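Local coordinates for hypothetical protein aq_1956 (Aquifex aeolicus, PDB 2YVT) that is of unknown function but belongs to the calcineurin-like metallophosphoesterase superfamily, whose members typically hydrolyse phosphoesters, at residues N41-E46 with E76-F81; A101-F106 with F148-V153; L123-A128 with E162-F167; G141-H146 with F180-I185. One frame throughout, in Å; residues are numbered along the deposited sequence.

Interaction 1. Residues N41-E46 with E76-F81; sequences NILKNE and ETLDKF
I42 lays its CG2 methyl over one face of the F81 ring, 3.7 Å from the ring centroid and 20° off the normal, a CH-pi contact. That methyl sits anti to the backbone N (chi1 of CG1 -63°), which leaves the other branch to run on along the ring, I42 CD1 coming 3.8 Å from F81 CE2. L43 CD2 touches residues one turn back on helix 65-86, T77 CG2 at 3.5 Å and L78 CD2 at 3.9 Å, and I42 CG2 reaches L78 CD2. T77 turns its hydroxyl the other way, to Y73 O in its own helix. Further out, F106 of helix 103-112 packs on I42 and L78, while the carboxylate of D100 takes the backbone N-H groups of I42 and L43, one on each oxygen, and so probably helps to fix the loop. One turn earlier on the same helix the Y73 hydroxyl takes N45 N, but between 41-46 and 76-81 no hydrogen bond forms and the contact is buried hydrocarbon and ring packing.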
loop_
_atom_site.group_PDB
_atom_site.type_symbol
_atom_site.label_atom_id
_atom_site.label_comp_id
_atom_site.label_asym_id
_atom_site.label_seq_id
_atom_site.Cartn_x
_atom_site.Cartn_y
_atom_site.Cartn_z
ATOM N N ASN A 41 5.955 -0.417 1.610
ATOM C CA ASN A 41 6.526 -1.738 1.792
ATOM C C ASN A 41 6.375 -2.306 3.186
ATOM O O ASN A 41 6.627 -1.616 4.180
ATOM C CB ASN A 41 8.008 -1.665 1.453
ATOM C CG ASN A 41 8.228 -1.187 0.045
ATOM O OD1 ASN A 41 8.750 -0.071 -0.211
ATOM N ND2 ASN A 41 7.773 -1.987 -0.887
ATOM N N ILE A 42 5.967 -3.570 3.242
ATOM C CA ILE A 42 5.953 -4.321 4.496
ATOM C C ILE A 42 7.368 -4.804 4.811
ATOM O O ILE A 42 7.864 -4.619 5.924
ATOM C CB ILE A 42 4.975 -5.510 4.443
ATOM C CG1 ILE A 42 3.545 -4.994 4.258
ATOM C CG2 ILE A 42 5.092 -6.357 5.719
ATOM C CD1 ILE A 42 2.599 -5.972 3.625
ATOM N N LEU A 43 8.003 -5.404 3.809
ATOM C CA LEU A 43 9.368 -5.930 3.926
ATOM C C LEU A 43 10.433 -4.951 3.460
ATOM O O LEU A 43 10.159 -4.023 2.698
ATOM C CB LEU A 43 9.506 -7.189 3.071
ATOM C CG LEU A 43 8.573 -8.351 3.394
ATOM C CD1 LEU A 43 8.829 -9.498 2.428
ATOM C CD2 LEU A 43 8.741 -8.802 4.849
ATOM N N LYS A 44 11.657 -5.178 3.928
ATOM C CA LYS A 44 12.826 -4.541 3.340
ATOM C C LYS A 44 13.210 -5.308 2.069
ATOM O O LYS A 44 13.158 -4.753 0.971
ATOM C CB LYS A 44 13.980 -4.508 4.333
ATOM C CG LYS A 44 13.709 -3.712 5.595
ATOM C CD LYS A 44 15.039 -3.264 6.192
ATOM C CE LYS A 44 15.175 -3.662 7.631
ATOM N NZ LYS A 44 16.565 -3.366 8.094
ATOM N N ASN A 45 13.583 -6.583 2.230
ATOM C CA ASN A 45 13.775 -7.519 1.115
ATOM C C ASN A 45 14.794 -7.009 0.096
ATOM O O ASN A 45 14.590 -7.103 -1.119
ATOM C CB ASN A 45 12.419 -7.802 0.440
ATOM C CG ASN A 45 12.290 -9.231 -0.083
ATOM O OD1 ASN A 45 13.164 -10.082 0.117
ATOM N ND2 ASN A 45 11.163 -9.503 -0.742
ATOM N N GLU A 46 15.902 -6.469 0.604
ATOM C CA GLU A 46 16.873 -5.763 -0.229
ATOM C C GLU A 46 17.606 -6.667 -1.216
ATOM O O GLU A 46 17.868 -6.265 -2.353
ATOM C CB GLU A 46 17.883 -5.037 0.660
ATOM C CG GLU A 46 17.277 -3.905 1.473
ATOM C CD GLU A 46 18.305 -3.160 2.305
ATOM O OE1 GLU A 46 19.421 -2.901 1.791
ATOM O OE2 GLU A 46 17.992 -2.831 3.475
ATOM N N GLU A 76 8.812 -15.851 7.449
ATOM C CA GLU A 76 8.803 -15.599 8.888
ATOM C C GLU A 76 8.406 -14.149 9.176
ATOM O O GLU A 76 7.622 -13.865 10.090
ATOM C CB GLU A 76 10.193 -15.898 9.460
ATOM C CG GLU A 76 10.302 -15.873 10.978
ATOM C CD GLU A 76 11.651 -16.395 11.484
ATOM O OE1 GLU A 76 12.623 -16.429 10.701
ATOM O OE2 GLU A 76 11.734 -16.779 12.670
ATOM N N THR A 77 8.950 -13.230 8.381
ATOM C CA THR A 77 8.716 -11.809 8.608
ATOM C C THR A 77 7.282 -11.430 8.235
ATOM O O THR A 77 6.625 -10.689 8.962
ATOM C CB THR A 77 9.740 -10.953 7.848
ATOM O OG1 THR A 77 11.056 -11.396 8.192
ATOM C CG2 THR A 77 9.601 -9.470 8.207
ATOM N N LEU A 78 6.780 -11.969 7.129
ATOM C CA LEU A 78 5.380 -11.721 6.760
ATOM C C LEU A 78 4.405 -12.304 7.777
ATOM O O LEU A 78 3.410 -11.661 8.139
ATOM C CB LEU A 78 5.076 -12.271 5.367
ATOM C CG LEU A 78 5.669 -11.492 4.194
ATOM C CD1 LEU A 78 5.428 -12.258 2.893
ATOM C CD2 LEU A 78 5.110 -10.076 4.116
ATOM N N ASP A 79 4.692 -13.513 8.256
ATOM C CA ASP A 79 3.844 -14.127 9.267
ATOM C C ASP A 79 3.813 -13.264 10.524
ATOM O O ASP A 79 2.751 -13.056 11.116
ATOM C CB ASP A 79 4.333 -15.538 9.594
ATOM C CG ASP A 79 4.074 -16.525 8.479
ATOM O OD1 ASP A 79 3.346 -16.201 7.515
ATOM O OD2 ASP A 79 4.619 -17.650 8.571
ATOM N N LYS A 80 4.974 -12.735 10.908
ATOM C CA LYS A 80 5.060 -11.860 12.078
ATOM C C LYS A 80 4.281 -10.569 11.862
ATOM O O LYS A 80 3.595 -10.088 12.771
ATOM C CB LYS A 80 6.521 -11.553 12.408
ATOM C CG LYS A 80 6.723 -10.775 13.690
ATOM C CD LYS A 80 8.205 -10.602 13.921
ATOM C CE LYS A 80 8.517 -9.708 15.100
ATOM N NZ LYS A 80 10.003 -9.554 15.200
ATOM N N PHE A 81 4.363 -10.024 10.649
ATOM C CA PHE A 81 3.591 -8.836 10.310
ATOM C C PHE A 81 2.086 -9.095 10.450
ATOM O O PHE A 81 1.380 -8.315 11.079
ATOM C CB PHE A 81 3.911 -8.369 8.886
ATOM C CG PHE A 81 2.939 -7.348 8.349
ATOM C CD1 PHE A 81 3.054 -6.009 8.693
ATOM C CD2 PHE A 81 1.909 -7.733 7.492
ATOM C CE1 PHE A 81 2.155 -5.060 8.198
ATOM C CE2 PHE A 81 1.008 -6.793 6.990
ATOM C CZ PHE A 81 1.129 -5.456 7.350
#

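Interaction 2. Residues A101-F106 with F148-V153; sequences APLKIF and FEEDFV
At the start of helix 103-112, the helix of a beta-alpha-beta crossover between strands 91-95 and 120-122, L103 N gives its hydrogen to E150 O at 2.9 Å, close to the C=O axis of that carbonyl. P102, the N-cap residue after a cis peptide, adds a CA-H...O contact to the same E150 O, and its CG lies 3.2 Å from D151 O. Beside it A101 CB fits under the turn, 3.6 Å from V153 CA. E149 OE2 shapes the turn, accepting from D151 N and, on its anti lone pair, F152 N. L103 has CG anti to its N (chi1 -177°), which carries CD2 to 3.3 Å from E150 OE2, an oxygen also bonded to Y156, and D151 OD2 forms a salt bridge with R64. K104 meets these acids through water: NZ stands 4.7 Å from D151 OD1, with one water between them and another leading to E150 OE1. A third takes K104 N at 3.0 Å and donates to D151 OD1 at 2.9 Å.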
loop_
_atom_site.group_PDB
_atom_site.type_symbol
_atom_site.label_atom_id
_atom_site.label_comp_id
_atom_site.label_asym_id
_atom_site.label_seq_id
_atom_site.Cartn_x
_atom_site.Cartn_y
_atom_site.Cartn_z
ATOM N N ALA A 101 7.476 -9.265 -2.150
ATOM C CA ALA A 101 7.592 -10.237 -3.214
ATOM C C ALA A 101 8.434 -11.415 -2.716
ATOM O O ALA A 101 9.230 -11.254 -1.791
ATOM C CB ALA A 101 8.265 -9.584 -4.416
ATOM N N PRO A 102 8.268 -12.601 -3.331
ATOM C CA PRO A 102 7.344 -12.925 -4.424
ATOM C C PRO A 102 5.866 -12.763 -4.057
ATOM O O PRO A 102 5.456 -13.074 -2.926
ATOM C CB PRO A 102 7.661 -14.397 -4.728
ATOM C CG PRO A 102 9.067 -14.596 -4.205
ATOM C CD PRO A 102 9.109 -13.755 -2.966
ATOM N N LEU A 103 5.071 -12.282 -5.012
ATOM C CA LEU A 103 3.642 -12.130 -4.767
ATOM C C LEU A 103 3.003 -13.428 -4.279
ATOM O O LEU A 103 2.175 -13.405 -3.366
ATOM C CB LEU A 103 2.907 -11.613 -6.004
ATOM C CG LEU A 103 1.409 -11.345 -5.824
ATOM C CD1 LEU A 103 1.133 -10.284 -4.736
ATOM C CD2 LEU A 103 0.809 -10.918 -7.149
ATOM N N LYS A 104 3.393 -14.552 -4.875
ATOM C CA LYS A 104 2.804 -15.845 -4.492
ATOM C C LYS A 104 3.040 -16.157 -3.011
ATOM O O LYS A 104 2.168 -16.711 -2.345
ATOM C CB LYS A 104 3.302 -16.976 -5.403
ATOM C CG LYS A 104 2.812 -16.822 -6.868
ATOM C CD LYS A 104 3.182 -18.010 -7.755
ATOM C CE LYS A 104 2.651 -17.853 -9.183
ATOM N NZ LYS A 104 3.241 -16.704 -9.937
ATOM N N ILE A 105 4.213 -15.778 -2.497
ATOM C CA ILE A 105 4.540 -15.978 -1.085
ATOM C C ILE A 105 3.774 -14.982 -0.199
ATOM O O ILE A 105 3.256 -15.340 0.863
ATOM C CB ILE A 105 6.068 -15.904 -0.857
ATOM C CG1 ILE A 105 6.723 -17.101 -1.559
ATOM C CG2 ILE A 105 6.407 -15.861 0.642
ATOM C CD1 ILE A 105 8.236 -17.152 -1.459
ATOM N N PHE A 106 3.687 -13.734 -0.647
ATOM C CA PHE A 106 2.928 -12.733 0.074
ATOM C C PHE A 106 1.458 -13.156 0.217
ATOM O O PHE A 106 0.880 -13.063 1.299
ATOM C CB PHE A 106 3.018 -11.380 -0.635
ATOM C CG PHE A 106 2.263 -10.304 0.060
ATOM C CD1 PHE A 106 2.791 -9.683 1.181
ATOM C CD2 PHE A 106 0.998 -9.939 -0.384
ATOM C CE1 PHE A 106 2.066 -8.686 1.848
ATOM C CE2 PHE A 106 0.276 -8.964 0.272
ATOM C CZ PHE A 106 0.805 -8.341 1.387
ATOM N N PHE A 148 7.269 -5.245 -15.646
ATOM C CA PHE A 148 6.316 -6.238 -15.144
ATOM C C PHE A 148 7.109 -7.351 -14.459
ATOM O O PHE A 148 7.811 -8.128 -15.125
ATOM C CB PHE A 148 5.504 -6.800 -16.326
ATOM C CG PHE A 148 4.171 -7.420 -15.962
ATOM C CD1 PHE A 148 3.242 -7.677 -16.971
ATOM C CD2 PHE A 148 3.829 -7.735 -14.645
ATOM C CE1 PHE A 148 2.003 -8.243 -16.687
ATOM C CE2 PHE A 148 2.575 -8.304 -14.343
ATOM C CZ PHE A 148 1.666 -8.560 -15.365
ATOM N N GLU A 149 7.021 -7.397 -13.130
ATOM C CA GLU A 149 7.721 -8.396 -12.323
ATOM C C GLU A 149 6.923 -8.688 -11.054
ATOM O O GLU A 149 6.352 -7.771 -10.452
ATOM C CB GLU A 149 9.115 -7.861 -11.956
ATOM C CG GLU A 149 9.940 -8.741 -11.011
ATOM C CD GLU A 149 10.263 -10.122 -11.566
ATOM O OE1 GLU A 149 10.372 -10.287 -12.800
ATOM O OE2 GLU A 149 10.426 -11.055 -10.754
ATOM N N GLU A 150 6.896 -9.954 -10.634
ATOM C CA GLU A 150 6.191 -10.309 -9.408
ATOM C C GLU A 150 6.977 -11.203 -8.464
ATOM O O GLU A 150 6.490 -11.517 -7.388
ATOM C CB GLU A 150 4.838 -10.955 -9.713
ATOM C CG GLU A 150 3.880 -10.068 -10.486
ATOM C CD GLU A 150 2.539 -10.730 -10.717
ATOM O OE1 GLU A 150 2.495 -11.842 -11.303
ATOM O OE2 GLU A 150 1.524 -10.143 -10.305
ATOM N N ASP A 151 8.179 -11.623 -8.866
ATOM C CA ASP A 151 8.953 -12.553 -8.044
ATOM C C ASP A 151 10.040 -11.887 -7.191
ATOM O O ASP A 151 10.089 -12.101 -5.989
ATOM C CB ASP A 151 9.548 -13.669 -8.913
ATOM C CG ASP A 151 8.483 -14.583 -9.501
ATOM O OD1 ASP A 151 7.303 -14.464 -9.124
ATOM O OD2 ASP A 151 8.824 -15.431 -10.346
ATOM N N PHE A 152 10.920 -11.110 -7.813
ATOM C CA PHE A 152 11.998 -10.454 -7.068
ATOM C C PHE A 152 11.512 -9.165 -6.439
ATOM O O PHE A 152 12.009 -8.752 -5.393
ATOM C CB PHE A 152 13.178 -10.151 -7.985
ATOM C CG PHE A 152 13.912 -11.373 -8.435
ATOM C CD1 PHE A 152 15.052 -11.803 -7.754
ATOM C CD2 PHE A 152 13.474 -12.095 -9.546
ATOM C CE1 PHE A 152 15.733 -12.950 -8.170
ATOM C CE2 PHE A 152 14.151 -13.241 -9.969
ATOM C CZ PHE A 152 15.283 -13.665 -9.281
ATOM N N VAL A 153 10.545 -8.541 -7.112
ATOM C CA VAL A 153 9.921 -7.285 -6.698
ATOM C C VAL A 153 8.519 -7.298 -7.293
ATOM O O VAL A 153 8.219 -8.149 -8.137
ATOM C CB VAL A 153 10.683 -6.022 -7.224
ATOM C CG1 VAL A 153 11.965 -5.769 -6.427
ATOM C CG2 VAL A 153 10.958 -6.106 -8.731
HETATM O O HOH W 1 5.031 -14.446 -7.347
HETATM O O HOH W 2 2.916 -14.070 -9.141
HETATM O O HOH W 3 6.413 -17.021 -10.144
#

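Interaction 3. Residues L123-A128 with E162-F167; sequences LHEGFA and EYILKF
E125 meets I164 first: its OE1 lies 3.7 Å from I164 CG1, and higher up its CB is 4.0 Å from I164 CG2, the two side chains passing at a slant. The carboxylate is not left to hydrocarbon, since OE1 also bonds the hydroxyl of Y160 on the same helix as I164. E125 has left-handed backbone angles, and with G126 it faces G138 in a G1 beta bulge; E125 O lies 3.8 Å from F167 CE2. G126 comes next, its CA 3.9 Å from F167 CZ, so the F167 ring packs obliquely on bare backbone here. At F127 two aromatic rings slide past each other in opposite directions, F127 CD2 and F167 CE1 3.6 Å apart and the planes tilted by 36°. Both rings have CG between the backbone N and the carbonyl carbon (chi1 66° for F127, 76° for F167), and with their CB atoms turned across the gap they meet. With an alanine at F167, the backbone of G126 and the F127 ring would probably lose their packing partner, leaving a gap beneath the bulge. Residues 162-167, the end of helix 158-164 and the 3-10 turn after it, thus pack on the hairpin of strands 126-130 and 134-144, a helix-on-sheet layer as in the alpha/beta sandwich of calcineurin-like phosphoesterases.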
loop_
_atom_site.group_PDB
_atom_site.type_symbol
_atom_site.label_atom_id
_atom_site.label_comp_id
_atom_site.label_asym_id
_atom_site.label_seq_id
_atom_site.Cartn_x
_atom_site.Cartn_y
_atom_site.Cartn_z
ATOM N N LEU A 123 -5.693 -6.326 -0.137
ATOM C CA LEU A 123 -6.277 -5.861 -1.390
ATOM C C LEU A 123 -5.175 -5.637 -2.397
ATOM O O LEU A 123 -4.343 -4.743 -2.244
ATOM C CB LEU A 123 -7.066 -4.563 -1.185
ATOM C CG LEU A 123 -8.279 -4.633 -0.268
ATOM C CD1 LEU A 123 -8.894 -3.254 -0.169
ATOM C CD2 LEU A 123 -9.295 -5.644 -0.771
ATOM N N HIS A 124 -5.152 -6.484 -3.412
ATOM C CA HIS A 124 -4.201 -6.327 -4.493
ATOM C C HIS A 124 -4.824 -6.850 -5.774
ATOM O O HIS A 124 -5.106 -8.047 -5.893
ATOM C CB HIS A 124 -2.879 -7.047 -4.198
ATOM C CG HIS A 124 -1.875 -6.907 -5.300
ATOM N ND1 HIS A 124 -1.421 -5.679 -5.736
ATOM C CD2 HIS A 124 -1.264 -7.832 -6.076
ATOM C CE1 HIS A 124 -0.560 -5.854 -6.723
ATOM N NE2 HIS A 124 -0.455 -7.151 -6.957
ATOM N N GLU A 125 -5.047 -5.937 -6.721
ATOM C CA GLU A 125 -5.802 -6.243 -7.946
ATOM C C GLU A 125 -7.211 -6.729 -7.593
ATOM O O GLU A 125 -7.766 -7.629 -8.232
ATOM C CB GLU A 125 -5.074 -7.272 -8.811
ATOM C CG GLU A 125 -3.607 -6.964 -9.021
ATOM C CD GLU A 125 -2.932 -7.991 -9.872
ATOM O OE1 GLU A 125 -3.383 -8.180 -11.012
ATOM O OE2 GLU A 125 -1.966 -8.620 -9.399
ATOM N N GLY A 126 -7.786 -6.116 -6.564
ATOM C CA GLY A 126 -9.060 -6.557 -6.034
ATOM C C GLY A 126 -9.711 -5.503 -5.175
ATOM O O GLY A 126 -9.211 -4.371 -5.042
ATOM N N PHE A 127 -10.830 -5.891 -4.574
ATOM C CA PHE A 127 -11.719 -4.926 -3.967
ATOM C C PHE A 127 -12.470 -5.558 -2.821
ATOM O O PHE A 127 -12.584 -6.783 -2.738
ATOM C CB PHE A 127 -12.720 -4.434 -5.010
ATOM C CG PHE A 127 -13.664 -5.504 -5.480
ATOM C CD1 PHE A 127 -14.933 -5.623 -4.919
ATOM C CD2 PHE A 127 -13.275 -6.406 -6.467
ATOM C CE1 PHE A 127 -15.809 -6.622 -5.350
ATOM C CE2 PHE A 127 -14.147 -7.418 -6.901
ATOM C CZ PHE A 127 -15.414 -7.520 -6.337
ATOM N N ALA A 128 -13.004 -4.705 -1.955
ATOM C CA ALA A 128 -13.877 -5.148 -0.887
ATOM C C ALA A 128 -14.878 -4.048 -0.588
ATOM O O ALA A 128 -14.546 -2.858 -0.635
ATOM C CB ALA A 128 -13.072 -5.466 0.340
ATOM N N GLU A 162 -4.301 -0.931 -16.320
ATOM C CA GLU A 162 -5.539 -0.513 -16.971
ATOM C C GLU A 162 -6.424 -1.716 -17.310
ATOM O O GLU A 162 -7.642 -1.678 -17.115
ATOM C CB GLU A 162 -5.224 0.326 -18.211
ATOM C CG GLU A 162 -4.483 1.620 -17.874
ATOM C CD GLU A 162 -4.212 2.506 -19.082
ATOM O OE1 GLU A 162 -4.310 2.030 -20.237
ATOM O OE2 GLU A 162 -3.872 3.686 -18.864
ATOM N N TYR A 163 -5.798 -2.793 -17.776
ATOM C CA TYR A 163 -6.511 -4.008 -18.140
ATOM C C TYR A 163 -7.228 -4.634 -16.940
ATOM O O TYR A 163 -8.402 -5.011 -17.020
ATOM C CB TYR A 163 -5.533 -5.019 -18.743
ATOM C CG TYR A 163 -6.202 -6.274 -19.250
ATOM C CD1 TYR A 163 -6.975 -6.243 -20.416
ATOM C CD2 TYR A 163 -6.082 -7.479 -18.558
ATOM C CE1 TYR A 163 -7.608 -7.388 -20.893
ATOM C CE2 TYR A 163 -6.711 -8.643 -19.035
ATOM C CZ TYR A 163 -7.464 -8.581 -20.199
ATOM O OH TYR A 163 -8.095 -9.715 -20.659
ATOM N N ILE A 164 -6.516 -4.750 -15.823
ATOM C CA ILE A 164 -7.090 -5.355 -14.629
ATOM C C ILE A 164 -8.202 -4.487 -14.044
ATOM O O ILE A 164 -9.252 -5.000 -13.652
ATOM C CB ILE A 164 -6.000 -5.601 -13.553
ATOM C CG1 ILE A 164 -5.021 -6.693 -14.012
ATOM C CG2 ILE A 164 -6.639 -5.911 -12.181
ATOM C CD1 ILE A 164 -5.640 -8.092 -14.213
ATOM N N LEU A 165 -7.986 -3.174 -14.019
ATOM C CA LEU A 165 -8.908 -2.269 -13.331
ATOM C C LEU A 165 -10.226 -2.033 -14.066
ATOM O O LEU A 165 -11.099 -1.310 -13.572
ATOM C CB LEU A 165 -8.213 -0.951 -12.977
ATOM C CG LEU A 165 -7.238 -1.036 -11.801
ATOM C CD1 LEU A 165 -6.455 0.274 -11.654
ATOM C CD2 LEU A 165 -7.972 -1.370 -10.500
ATOM N N LYS A 166 -10.389 -2.680 -15.217
ATOM C CA LYS A 166 -11.680 -2.686 -15.901
ATOM C C LYS A 166 -12.797 -3.246 -15.014
ATOM O O LYS A 166 -13.980 -2.999 -15.275
ATOM C CB LYS A 166 -11.591 -3.462 -17.215
ATOM C CG LYS A 166 -10.764 -2.763 -18.285
ATOM C CD LYS A 166 -11.149 -3.193 -19.705
ATOM C CE LYS A 166 -11.234 -4.707 -19.854
ATOM N NZ LYS A 166 -9.963 -5.379 -19.475
ATOM N N PHE A 167 -12.430 -3.979 -13.958
ATOM C CA PHE A 167 -13.434 -4.566 -13.057
ATOM C C PHE A 167 -14.223 -3.523 -12.264
ATOM O O PHE A 167 -15.350 -3.775 -11.845
ATOM C CB PHE A 167 -12.849 -5.659 -12.136
ATOM C CG PHE A 167 -12.016 -5.147 -10.979
ATOM C CD1 PHE A 167 -12.614 -4.520 -9.888
ATOM C CD2 PHE A 167 -10.639 -5.358 -10.949
ATOM C CE1 PHE A 167 -11.847 -4.069 -8.814
ATOM C CE2 PHE A 167 -9.866 -4.916 -9.879
ATOM C CZ PHE A 167 -10.469 -4.267 -8.814
#

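Interaction 4. Residues G141-H146 with F180-I185; sequences GLLTEH and FYTPPI
The Y181 ring presents an edge to G141: the glycine carbonyl O lies near the ring plane, 3.4 Å from Y181 CD2, and further along the rim L142 CD1 sits 4.2 Å from Y181 CE2. The H220 ring also meets Y181, and the hydroxyl bonds K98. Next along the chain, T182 OG1 donates to G141 O at 3.0 Å, in the carbonyl plane on a lone pair, and accepts from L143 N at 2.9 Å with a nearly straight N-H (162°). A chi1 of -56° sets OG1 beside its own backbone N, within reach of both G141 O and L143 N, with the methyl anti to that N. Water 4 joins in, donating to G141 O at 2.7 Å and accepting from T182 N. A valine in place of T182 would probably leave L143 N without its acceptor and G141 O with one donor fewer. One hydroxyl acting both ways thus pins the loop after strand 175-180 to the polar backbone of strand 134-144 within a buried contact.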
loop_
_atom_site.group_PDB
_atom_site.type_symbol
_atom_site.label_atom_id
_atom_site.label_comp_id
_atom_site.label_asym_id
_atom_site.label_seq_id
_atom_site.Cartn_x
_atom_site.Cartn_y
_atom_site.Cartn_z
ATOM N N GLY A 141 2.410 -2.668 -5.425
ATOM C CA GLY A 141 3.587 -2.703 -6.279
ATOM C C GLY A 141 3.917 -1.364 -6.903
ATOM O O GLY A 141 3.131 -0.416 -6.834
ATOM N N LEU A 142 5.091 -1.294 -7.519
ATOM C CA LEU A 142 5.519 -0.094 -8.235
ATOM C C LEU A 142 4.858 -0.087 -9.602
ATOM O O LEU A 142 5.069 -0.995 -10.402
ATOM C CB LEU A 142 7.039 -0.075 -8.380
ATOM C CG LEU A 142 7.612 1.248 -8.897
ATOM C CD1 LEU A 142 7.456 2.369 -7.863
ATOM C CD2 LEU A 142 9.068 1.053 -9.275
ATOM N N LEU A 143 4.049 0.936 -9.859
ATOM C CA LEU A 143 3.376 1.060 -11.156
ATOM C C LEU A 143 4.278 1.886 -12.059
ATOM O O LEU A 143 4.801 2.937 -11.659
ATOM C CB LEU A 143 1.978 1.672 -11.001
ATOM C CG LEU A 143 1.108 0.990 -9.930
ATOM C CD1 LEU A 143 -0.317 1.518 -9.937
ATOM C CD2 LEU A 143 1.135 -0.552 -10.052
ATOM N N THR A 144 4.497 1.351 -13.254
ATOM C CA THR A 144 5.495 1.852 -14.189
ATOM C C THR A 144 4.904 1.861 -15.582
ATOM O O THR A 144 3.812 1.338 -15.816
ATOM C CB THR A 144 6.742 0.931 -14.242
ATOM O OG1 THR A 144 6.393 -0.311 -14.872
ATOM C CG2 THR A 144 7.315 0.668 -12.845
ATOM N N GLU A 145 5.648 2.421 -16.528
ATOM C CA GLU A 145 5.190 2.421 -17.906
ATOM C C GLU A 145 5.322 1.054 -18.554
ATOM O O GLU A 145 4.402 0.625 -19.247
ATOM C CB GLU A 145 5.906 3.493 -18.734
ATOM C CG GLU A 145 5.574 4.914 -18.271
ATOM C CD GLU A 145 4.085 5.254 -18.352
ATOM O OE1 GLU A 145 3.313 4.519 -19.004
ATOM O OE2 GLU A 145 3.671 6.260 -17.738
ATOM N N HIS A 146 6.442 0.369 -18.313
ATOM C CA HIS A 146 6.757 -0.822 -19.113
ATOM C C HIS A 146 7.356 -2.025 -18.360
ATOM O O HIS A 146 7.685 -3.033 -18.990
ATOM C CB HIS A 146 7.642 -0.437 -20.318
ATOM C CG HIS A 146 7.027 0.592 -21.227
ATOM N ND1 HIS A 146 7.576 1.842 -21.425
ATOM C CD2 HIS A 146 5.895 0.562 -21.970
ATOM C CE1 HIS A 146 6.814 2.531 -22.255
ATOM N NE2 HIS A 146 5.785 1.777 -22.602
ATOM N N PHE A 180 -3.068 2.576 -3.301
ATOM C CA PHE A 180 -1.963 2.195 -4.182
ATOM C C PHE A 180 -0.659 2.343 -3.434
ATOM O O PHE A 180 -0.502 3.271 -2.644
ATOM C CB PHE A 180 -1.887 3.112 -5.417
ATOM C CG PHE A 180 -3.155 3.175 -6.218
ATOM C CD1 PHE A 180 -3.663 2.042 -6.846
ATOM C CD2 PHE A 180 -3.832 4.382 -6.350
ATOM C CE1 PHE A 180 -4.849 2.112 -7.590
ATOM C CE2 PHE A 180 -5.006 4.466 -7.092
ATOM C CZ PHE A 180 -5.514 3.330 -7.715
ATOM N N TYR A 181 0.291 1.446 -3.690
ATOM C CA TYR A 181 1.648 1.693 -3.228
ATOM C C TYR A 181 2.211 2.941 -3.923
ATOM O O TYR A 181 2.817 3.804 -3.294
ATOM C CB TYR A 181 2.540 0.473 -3.479
ATOM C CG TYR A 181 3.998 0.745 -3.223
ATOM C CD1 TYR A 181 4.476 0.919 -1.924
ATOM C CD2 TYR A 181 4.906 0.836 -4.283
ATOM C CE1 TYR A 181 5.830 1.168 -1.682
ATOM C CE2 TYR A 181 6.261 1.074 -4.057
ATOM C CZ TYR A 181 6.716 1.244 -2.757
ATOM O OH TYR A 181 8.043 1.493 -2.530
ATOM N N THR A 182 1.998 3.024 -5.234
ATOM C CA THR A 182 2.565 4.098 -6.040
ATOM C C THR A 182 1.669 5.337 -6.026
ATOM O O THR A 182 0.475 5.237 -6.320
ATOM C CB THR A 182 2.779 3.628 -7.481
ATOM O OG1 THR A 182 3.591 2.461 -7.472
ATOM C CG2 THR A 182 3.468 4.702 -8.311
ATOM N N PRO A 183 2.244 6.506 -5.676
ATOM C CA PRO A 183 1.466 7.736 -5.723
ATOM C C PRO A 183 1.429 8.359 -7.120
ATOM O O PRO A 183 2.289 8.059 -7.957
ATOM C CB PRO A 183 2.230 8.665 -4.770
ATOM C CG PRO A 183 3.665 8.245 -4.917
ATOM C CD PRO A 183 3.624 6.742 -5.198
ATOM N N PRO A 184 0.444 9.231 -7.364
ATOM C CA PRO A 184 0.452 10.004 -8.599
ATOM C C PRO A 184 1.463 11.134 -8.516
ATOM O O PRO A 184 1.922 11.480 -7.422
ATOM C CB PRO A 184 -0.950 10.608 -8.629
ATOM C CG PRO A 184 -1.290 10.798 -7.177
ATOM C CD PRO A 184 -0.696 9.587 -6.498
ATOM N N ILE A 185 1.786 11.719 -9.667
ATOM C CA ILE A 185 2.543 12.969 -9.715
ATOM C C ILE A 185 1.724 14.078 -9.049
ATOM O O ILE A 185 0.580 14.332 -9.428
ATOM C CB ILE A 185 2.871 13.380 -11.177
ATOM C CG1 ILE A 185 3.513 12.223 -11.964
ATOM C CG2 ILE A 185 3.732 14.648 -11.200
ATOM C CD1 ILE A 185 4.842 11.719 -11.422
HETATM O O HOH W 4 0.676 0.636 -6.523
#

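Overall arrangement
Interactions 1 and 2 share a core through F106, whose CE1 is 3.3 Å from I42 CD1; their centres are about 13 Å apart. Interaction 2 meets interaction 3 where L103 CD1 packs on H124 CD2 at 3.7 Å and the E125 and E150 carboxylates come close, each bonded to a tyrosine, Y160 and Y156. Interactions 3 and 4 do not touch, nearest atoms being about 5 Å apart, but sit on neighbouring strands of one sheet. In this family the metals usually lie on loops at the strand ends; N41, K98, Y181 and H220 lie near one another, which is consistent with the corresponding pocket, so interactions 1 and 4, centres about 20 Å apart, probably flank it.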